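Local coordinates for FAD dependent oxidoreductase domain-containing protein (Deinococcus radiodurans R1, PDB 3C4N), which is not functionally characterised but binds ADP and is probably an FAD-dependent oxidoreductase of the ETF-QO/FixC family, at residues A[86-91]-A[161-166]; A[119-124]-A[268-273]. One frame throughout, in Å; residues are numbered along the deposited sequence.

Interaction 1: residues A[86-91]-A[161-166]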
ATOM      1  N   TRP A  86      -5.370  18.833  19.549  1.00 15.61           N
ATOM      2  CA  TRP A  86      -6.582  19.513  19.135  1.00 10.39           C
ATOM      3  C   TRP A  86      -6.941  20.428  20.291  1.00 16.71           C
ATOM      4  O   TRP A  86      -7.196  19.964  21.410  1.00 12.54           O
ATOM      5  CB  TRP A  86      -7.732  18.543  18.907  1.00  7.14           C
ATOM      6  CG  TRP A  86      -8.921  19.201  18.258  1.00  7.31           C
ATOM      7  CD1 TRP A  86      -9.252  19.166  16.937  1.00 13.97           C
ATOM      8  CD2 TRP A  86      -9.921  20.016  18.896  1.00  4.48           C
ATOM      9  NE1 TRP A  86     -10.392  19.904  16.710  1.00 12.26           N
ATOM     10  CE2 TRP A  86     -10.820  20.436  17.898  1.00  6.53           C
ATOM     11  CE3 TRP A  86     -10.140  20.432  20.213  1.00 12.32           C
ATOM     12  CZ2 TRP A  86     -11.928  21.253  18.177  1.00 14.48           C
ATOM     13  CZ3 TRP A  86     -11.244  21.247  20.491  1.00 16.96           C
ATOM     14  CH2 TRP A  86     -12.119  21.647  19.476  1.00 11.94           C
ATOM     15  N   THR A  87      -6.957  21.729  20.031  1.00 12.53           N
ATOM     16  CA  THR A  87      -7.294  22.684  21.081  1.00 17.65           C
ATOM     17  C   THR A  87      -8.116  23.844  20.564  1.00 16.61           C
ATOM     18  O   THR A  87      -7.820  24.392  19.505  1.00 19.94           O
ATOM     19  CB  THR A  87      -6.034  23.257  21.753  1.00 12.66           C
ATOM     20  OG1 THR A  87      -6.431  24.226  22.723  1.00 12.12           O
ATOM     21  CG2 THR A  87      -5.120  23.917  20.729  1.00  3.69           C
ATOM     22  N   ALA A  88      -9.130  24.230  21.327  1.00 17.64           N
ATOM     23  CA  ALA A  88      -9.993  25.343  20.945  1.00 19.68           C
ATOM     24  C   ALA A  88      -9.195  26.635  20.833  1.00 16.64           C
ATOM     25  O   ALA A  88      -9.703  27.639  20.335  1.00 19.96           O
ATOM     26  CB  ALA A  88     -11.120  25.508  21.966  1.00 10.59           C
ATOM     27  N   GLN A  89      -7.944  26.616  21.283  1.00 23.31           N
ATOM     28  CA  GLN A  89      -7.119  27.826  21.211  1.00 25.29           C
ATOM     29  C   GLN A  89      -6.422  27.943  19.865  1.00 20.52           C
ATOM     30  O   GLN A  89      -5.767  28.942  19.578  1.00 22.10           O
ATOM     31  CB  GLN A  89      -6.086  27.845  22.349  1.00 30.58           C
ATOM     32  CG  GLN A  89      -6.718  27.980  23.733  1.00 25.46           C
ATOM     33  CD  GLN A  89      -5.716  27.876  24.864  1.00 33.95           C
ATOM     34  OE1 GLN A  89      -6.090  27.874  26.042  1.00 32.29           O
ATOM     35  NE2 GLN A  89      -4.434  27.792  24.517  1.00 35.15           N
ATOM     36  N   ASP A  90      -6.560  26.918  19.035  1.00 17.63           N
ATOM     37  CA  ASP A  90      -5.944  26.966  17.727  1.00 20.31           C
ATOM     38  C   ASP A  90      -6.990  27.189  16.653  1.00 20.00           C
ATOM     39  O   ASP A  90      -6.747  26.926  15.478  1.00 21.64           O
ATOM     40  CB  ASP A  90      -5.175  25.682  17.440  1.00 23.03           C
ATOM     41  CG  ASP A  90      -3.842  25.630  18.154  1.00 27.97           C
ATOM     42  OD1 ASP A  90      -3.459  26.638  18.800  1.00 18.20           O
ATOM     43  OD2 ASP A  90      -3.169  24.577  18.053  1.00 29.20           O
ATOM     44  N   ILE A  91      -8.153  27.682  17.062  1.00 17.43           N
ATOM     45  CA  ILE A  91      -9.233  27.951  16.127  1.00 16.44           C
ATOM     46  C   ILE A  91      -9.270  29.437  15.779  1.00 19.67           C
ATOM     47  O   ILE A  91      -9.571  30.271  16.627  1.00 17.11           O
ATOM     48  CB  ILE A  91     -10.606  27.584  16.725  1.00 18.84           C
ATOM     49  CG1 ILE A  91     -10.622  26.119  17.177  1.00 19.62           C
ATOM     50  CG2 ILE A  91     -11.704  27.849  15.687  1.00 13.91           C
ATOM     51  CD1 ILE A  91     -11.875  25.723  17.953  1.00  6.85           C
ATOM     52  N   ARG A 161      -4.657  30.045  30.665  1.00 43.37           N
ATOM     53  CA  ARG A 161      -5.930  29.951  29.962  1.00 36.93           C
ATOM     54  C   ARG A 161      -6.114  28.451  29.715  1.00 32.81           C
ATOM     55  O   ARG A 161      -5.458  27.872  28.850  1.00 33.17           O
ATOM     56  CB  ARG A 161      -5.850  30.719  28.637  1.00 41.33           C
ATOM     57  CG  ARG A 161      -7.038  30.531  27.685  1.00 41.49           C
ATOM     58  CD  ARG A 161      -7.989  31.722  27.696  1.00 41.67           C
ATOM     59  NE  ARG A 161      -7.270  32.992  27.623  1.00 48.47           N
ATOM     60  CZ  ARG A 161      -6.405  33.320  26.667  1.00 49.04           C
ATOM     61  NH1 ARG A 161      -6.145  32.474  25.680  1.00 45.71           N
ATOM     62  NH2 ARG A 161      -5.774  34.487  26.717  1.00 46.12           N
ATOM     63  N   VAL A 162      -6.984  27.824  30.498  1.00 23.75           N
ATOM     64  CA  VAL A 162      -7.234  26.392  30.375  1.00 28.23           C
ATOM     65  C   VAL A 162      -8.244  26.021  29.291  1.00 26.87           C
ATOM     66  O   VAL A 162      -9.233  26.723  29.092  1.00 29.47           O
ATOM     67  CB  VAL A 162      -7.780  25.801  31.692  1.00 32.67           C
ATOM     68  CG1 VAL A 162      -7.921  24.291  31.559  1.00 34.82           C
ATOM     69  CG2 VAL A 162      -6.869  26.162  32.855  1.00 31.47           C
ATOM     70  N   ASP A 163      -7.993  24.915  28.599  1.00 21.42           N
ATOM     71  CA  ASP A 163      -8.919  24.427  27.576  1.00 26.48           C
ATOM     72  C   ASP A 163      -9.237  22.988  27.948  1.00 25.52           C
ATOM     73  O   ASP A 163      -8.468  22.075  27.655  1.00 32.84           O
ATOM     74  CB  ASP A 163      -8.301  24.487  26.173  1.00 23.56           C
ATOM     75  CG  ASP A 163      -9.092  23.682  25.148  1.00 29.45           C
ATOM     76  OD1 ASP A 163     -10.182  23.167  25.488  1.00 17.43           O
ATOM     77  OD2 ASP A 163      -8.621  23.553  23.997  1.00 26.79           O
ATOM     78  N   PRO A 164     -10.380  22.768  28.613  1.00 30.87           N
ATOM     79  CA  PRO A 164     -10.796  21.428  29.036  1.00 30.53           C
ATOM     80  C   PRO A 164     -11.142  20.473  27.897  1.00 30.92           C
ATOM     81  O   PRO A 164     -11.223  19.264  28.109  1.00 33.35           O
ATOM     82  CB  PRO A 164     -12.003  21.706  29.938  1.00 33.89           C
ATOM     83  CG  PRO A 164     -11.744  23.096  30.448  1.00 37.34           C
ATOM     84  CD  PRO A 164     -11.270  23.790  29.190  1.00 32.70           C
ATOM     85  N   ARG A 165     -11.333  21.000  26.691  1.00 26.51           N
ATOM     86  CA  ARG A 165     -11.681  20.141  25.565  1.00 28.56           C
ATOM     87  C   ARG A 165     -10.498  19.757  24.666  1.00 24.57           C
ATOM     88  O   ARG A 165     -10.692  19.187  23.596  1.00 20.46           O
ATOM     89  CB  ARG A 165     -12.770  20.805  24.711  1.00 28.96           C
ATOM     90  CG  ARG A 165     -14.003  21.258  25.488  1.00 23.70           C
ATOM     91  CD  ARG A 165     -15.027  21.862  24.553  1.00 13.28           C
ATOM     92  NE  ARG A 165     -15.496  20.868  23.583  1.00 20.53           N
ATOM     93  CZ  ARG A 165     -15.750  21.134  22.306  1.00 14.41           C
ATOM     94  NH1 ARG A 165     -15.576  22.361  21.841  1.00 23.67           N
ATOM     95  NH2 ARG A 165     -16.183  20.183  21.490  1.00 11.80           N
ATOM     96  N   ALA A 166      -9.275  20.064  25.088  1.00 24.94           N
ATOM     97  CA  ALA A 166      -8.107  19.735  24.272  1.00 19.69           C
ATOM     98  C   ALA A 166      -7.937  18.220  24.177  1.00 17.99           C
ATOM     99  O   ALA A 166      -8.293  17.489  25.096  1.00 22.33           O
ATOM    100  CB  ALA A 166      -6.844  20.392  24.859  1.00  8.14           C
TER

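Interaction 2: residues A[119-124]-A[268-273]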
ATOM      1  N   GLU A 119      -6.860  10.652  23.623  1.00 29.64           N
ATOM      2  CA  GLU A 119      -7.134  10.904  25.029  1.00 29.15           C
ATOM      3  C   GLU A 119      -7.531  12.350  25.296  1.00 25.54           C
ATOM      4  O   GLU A 119      -7.205  13.251  24.520  1.00 25.42           O
ATOM      5  CB  GLU A 119      -5.931  10.501  25.905  1.00 34.23           C
ATOM      6  CG  GLU A 119      -4.582  11.095  25.514  1.00 31.02           C
ATOM      7  CD  GLU A 119      -3.714  10.162  24.650  1.00 33.72           C
ATOM      8  OE1 GLU A 119      -2.590  10.572  24.285  1.00 28.88           O
ATOM      9  OE2 GLU A 119      -4.138   9.027  24.337  1.00 28.59           O
ATOM     10  N   ASP A 120      -8.280  12.548  26.376  1.00 24.98           N
ATOM     11  CA  ASP A 120      -8.725  13.873  26.786  1.00 23.73           C
ATOM     12  C   ASP A 120      -7.591  14.448  27.596  1.00 24.61           C
ATOM     13  O   ASP A 120      -7.177  13.873  28.602  1.00 29.19           O
ATOM     14  CB  ASP A 120      -9.980  13.774  27.642  1.00 21.52           C
ATOM     15  CG  ASP A 120     -11.118  13.106  26.911  1.00 36.04           C
ATOM     16  OD1 ASP A 120     -11.399  13.502  25.761  1.00 31.86           O
ATOM     17  OD2 ASP A 120     -11.735  12.184  27.480  1.00 47.89           O
ATOM     18  N   ARG A 121      -7.075  15.584  27.165  1.00 24.94           N
ATOM     19  CA  ARG A 121      -5.959  16.167  27.871  1.00 30.68           C
ATOM     20  C   ARG A 121      -6.089  17.676  27.830  1.00 30.74           C
ATOM     21  O   ARG A 121      -5.952  18.285  26.778  1.00 41.12           O
ATOM     22  CB  ARG A 121      -4.666  15.714  27.185  1.00 32.29           C
ATOM     23  CG  ARG A 121      -3.412  15.823  28.006  1.00 30.63           C
ATOM     24  CD  ARG A 121      -2.200  15.632  27.114  1.00 32.99           C
ATOM     25  NE  ARG A 121      -2.039  14.270  26.620  1.00 29.12           N
ATOM     26  CZ  ARG A 121      -1.688  13.235  27.375  1.00 38.68           C
ATOM     27  NH1 ARG A 121      -1.551  12.028  26.834  1.00 36.27           N
ATOM     28  NH2 ARG A 121      -1.478  13.405  28.672  1.00 45.27           N
ATOM     29  N   PRO A 122      -6.374  18.303  28.975  1.00 30.23           N
ATOM     30  CA  PRO A 122      -6.513  19.761  29.019  1.00 31.11           C
ATOM     31  C   PRO A 122      -5.216  20.451  28.605  1.00 31.09           C
ATOM     32  O   PRO A 122      -4.122  19.910  28.807  1.00 25.74           O
ATOM     33  CB  PRO A 122      -6.868  20.027  30.478  1.00 29.85           C
ATOM     34  CG  PRO A 122      -6.141  18.939  31.191  1.00 24.62           C
ATOM     35  CD  PRO A 122      -6.469  17.737  30.326  1.00 34.74           C
ATOM     36  N   LEU A 123      -5.352  21.645  28.030  1.00 24.74           N
ATOM     37  CA  LEU A 123      -4.209  22.428  27.570  1.00 17.75           C
ATOM     38  C   LEU A 123      -4.157  23.757  28.311  1.00 23.74           C
ATOM     39  O   LEU A 123      -5.164  24.451  28.405  1.00 31.10           O
ATOM     40  CB  LEU A 123      -4.315  22.658  26.059  1.00 12.76           C
ATOM     41  CG  LEU A 123      -3.169  23.375  25.353  1.00 16.50           C
ATOM     42  CD1 LEU A 123      -3.163  23.025  23.877  1.00 11.38           C
ATOM     43  CD2 LEU A 123      -3.316  24.873  25.545  1.00 25.95           C
ATOM     44  N   LEU A 124      -2.990  24.107  28.848  1.00 19.20           N
ATOM     45  CA  LEU A 124      -2.852  25.365  29.581  1.00 21.23           C
ATOM     46  C   LEU A 124      -1.917  26.337  28.879  1.00 22.15           C
ATOM     47  O   LEU A 124      -0.796  25.975  28.546  1.00 27.48           O
ATOM     48  CB  LEU A 124      -2.317  25.121  30.997  1.00 18.04           C
ATOM     49  CG  LEU A 124      -2.973  24.073  31.896  1.00 20.01           C
ATOM     50  CD1 LEU A 124      -2.361  24.185  33.280  1.00 23.64           C
ATOM     51  CD2 LEU A 124      -4.454  24.282  31.981  1.00 23.35           C
ATOM     52  N   THR A 268      -1.366  14.048  32.001  1.00 41.51           N
ATOM     53  CA  THR A 268      -0.718  15.322  32.290  1.00 36.84           C
ATOM     54  C   THR A 268      -1.052  16.250  31.130  1.00 29.84           C
ATOM     55  O   THR A 268      -0.804  15.934  29.965  1.00 28.65           O
ATOM     56  CB  THR A 268       0.825  15.180  32.451  1.00 34.32           C
ATOM     57  OG1 THR A 268       1.425  16.480  32.448  1.00 40.18           O
ATOM     58  CG2 THR A 268       1.418  14.363  31.339  1.00 42.47           C
ATOM     59  N   PRO A 269      -1.636  17.409  31.441  1.00 31.25           N
ATOM     60  CA  PRO A 269      -2.031  18.409  30.441  1.00 30.89           C
ATOM     61  C   PRO A 269      -0.935  18.947  29.521  1.00 26.15           C
ATOM     62  O   PRO A 269       0.252  18.897  29.842  1.00 25.21           O
ATOM     63  CB  PRO A 269      -2.686  19.505  31.289  1.00 30.87           C
ATOM     64  CG  PRO A 269      -2.018  19.367  32.625  1.00 31.02           C
ATOM     65  CD  PRO A 269      -1.905  17.882  32.811  1.00 25.40           C
ATOM     66  N   VAL A 270      -1.356  19.426  28.353  1.00 18.19           N
ATOM     67  CA  VAL A 270      -0.441  20.013  27.384  1.00 17.98           C
ATOM     68  C   VAL A 270      -0.182  21.416  27.925  1.00 16.50           C
ATOM     69  O   VAL A 270      -1.097  22.061  28.437  1.00 22.81           O
ATOM     70  CB  VAL A 270      -1.089  20.123  25.971  1.00 14.87           C
ATOM     71  CG1 VAL A 270      -0.149  20.824  25.011  1.00  8.15           C
ATOM     72  CG2 VAL A 270      -1.433  18.738  25.443  1.00 16.00           C
ATOM     73  N   LEU A 271       1.056  21.883  27.830  1.00 18.72           N
ATOM     74  CA  LEU A 271       1.408  23.207  28.329  1.00 14.31           C
ATOM     75  C   LEU A 271       1.998  24.040  27.212  1.00 15.80           C
ATOM     76  O   LEU A 271       2.671  23.517  26.324  1.00 20.94           O
ATOM     77  CB  LEU A 271       2.430  23.087  29.459  1.00 23.06           C
ATOM     78  CG  LEU A 271       1.997  22.253  30.671  1.00 25.58           C
ATOM     79  CD1 LEU A 271       3.238  21.766  31.422  1.00 31.85           C
ATOM     80  CD2 LEU A 271       1.095  23.083  31.572  1.00 16.56           C
ATOM     81  N   ARG A 272       1.744  25.345  27.273  1.00 21.15           N
ATOM     82  CA  ARG A 272       2.228  26.304  26.287  1.00 10.78           C
ATOM     83  C   ARG A 272       2.732  27.556  26.981  1.00 18.88           C
ATOM     84  O   ARG A 272       2.180  27.975  27.993  1.00 20.58           O
ATOM     85  CB  ARG A 272       1.098  26.689  25.344  1.00  7.92           C
ATOM     86  CG  ARG A 272       0.700  25.592  24.396  1.00 18.46           C
ATOM     87  CD  ARG A 272      -0.239  26.100  23.311  1.00 16.78           C
ATOM     88  NE  ARG A 272      -0.329  25.132  22.222  1.00 20.31           N
ATOM     89  CZ  ARG A 272      -1.124  25.262  21.167  1.00 16.63           C
ATOM     90  NH1 ARG A 272      -1.908  26.328  21.060  1.00 23.65           N
ATOM     91  NH2 ARG A 272      -1.131  24.331  20.222  1.00  8.02           N
ATOM     92  N   ALA A 273       3.779  28.162  26.435  1.00 19.38           N
ATOM     93  CA  ALA A 273       4.338  29.388  27.008  1.00 24.89           C
ATOM     94  C   ALA A 273       5.021  30.174  25.894  1.00 22.84           C
ATOM     95  O   ALA A 273       5.733  29.597  25.080  1.00 28.42           O
ATOM     96  CB  ALA A 273       5.354  29.044  28.120  1.00 18.61           C
TER

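Interaction 1: residues A[86-91]-A[161-166]
One carboxylate oxygen of D163 accepts two hydrogen bonds from the 86-91 segment, from T87 and A88. T87 OG1 donates to D163 OD2 at 2.6 Å, and OD2 receives it on its anti lone pair, the one facing away from OD1. The backbone N of A88 reaches the same OD2 at 2.8 Å from the syn side, 34° out of the carboxylate plane, with an N-H...O angle of 141°. D163 can present this oxygen because its CG stands anti to the backbone N (chi1 166°), carrying the carboxylate off the end of strand 159-163 toward the loop. The other oxygen, OD1, accepts the backbone N of R165 at 2.7 Å from above the carboxylate plane. That bond makes an Asx turn, set within the type I beta turn from D163 to A166 that leads out of the strand, so one side chain both shapes its own turn and grips the loop after strand 85-86. Beside this polar centre, the six-membered part of the W86 indole lies against the turn, CE3 being 3.6 Å from R165 O, while W86 O meets A166 CA in a 3.0 Å CH...O contact. Further out, the polar ends of W86 and R165 are held by helix 96-107: W86 NE1 bonds to A99 O, and the R165 guanidinium forms a salt bridge with E100. T87 and Q89 also rest on L123 of the neighbouring strand 118-127.

Interaction 2: residues A[119-124]-A[268-273]
R121 and V270 meet with their side chains crossing at about a right angle, the R121 CD methylene lying 3.6 Å from V270 CG2. With CG anti to its backbone N (chi1 -160°) and a bend at chi3, the arginine turns its guanidinium back to T268, where NH2 donates to T268 O at 2.9 Å. The carbonyl is approached from 37° above its plane, at a C=O...N angle of 126°. NH1 forms a salt bridge with E119 OE1, and NE bonds to T168 OG1, so bonds at all three nitrogens fix the rotation of the group.

Beyond this point the two segments run as parallel strands, with L123 bridged to V270 and L124 to L271. The evidence is a backbone ladder in which L124 N donates to V270 O at 2.8 Å and R272 N to L124 O at 2.9 Å. L123 and V270 project from one face of the sheet and touch obliquely through L123 CD1 and V270 CG1 at 3.9 Å. The same CD1 sits over one face of the R272 guanidinium, offset toward its rim, while the charged end of R272 is salt-bridged to D90. On the other face L124 and L271 lie side by side, pointing the same way, with L124 CD1 4.0 Å from L271 CD2.

This parallel pairing occurs within a mixed sheet. Strand 118-127 is flanked on its other edge by the antiparallel strands 159-163 and 167-169, and strand 270-273 by the antiparallel strand 276-281. P280 and T277 of strand 276-281 pack against V270, whereas L271 rests on A148 of helix 146-149.

Overall arrangement
Following the chain from the N terminus, the loop after strand 85-86 comes first, then strand 118-127, then strand 159-163 with its turn, and last strand 270-273. Interaction 1 closes a loop with 69 residues between its segments and interaction 2 one with 143. The two cross rather than nest, because 119-124 lies inside the first loop and 161-166 inside the second. The centres of the two contacts are about 8 Å apart, and they are joined directly by the D90-R272 salt bridge and the probable backbone bond from D163 N to L123 O. Strand 118-127 lies between 159-163, antiparallel to it, and 270-273, parallel to it, in one mixed sheet, with the 86-91 loop tied to both outer strands.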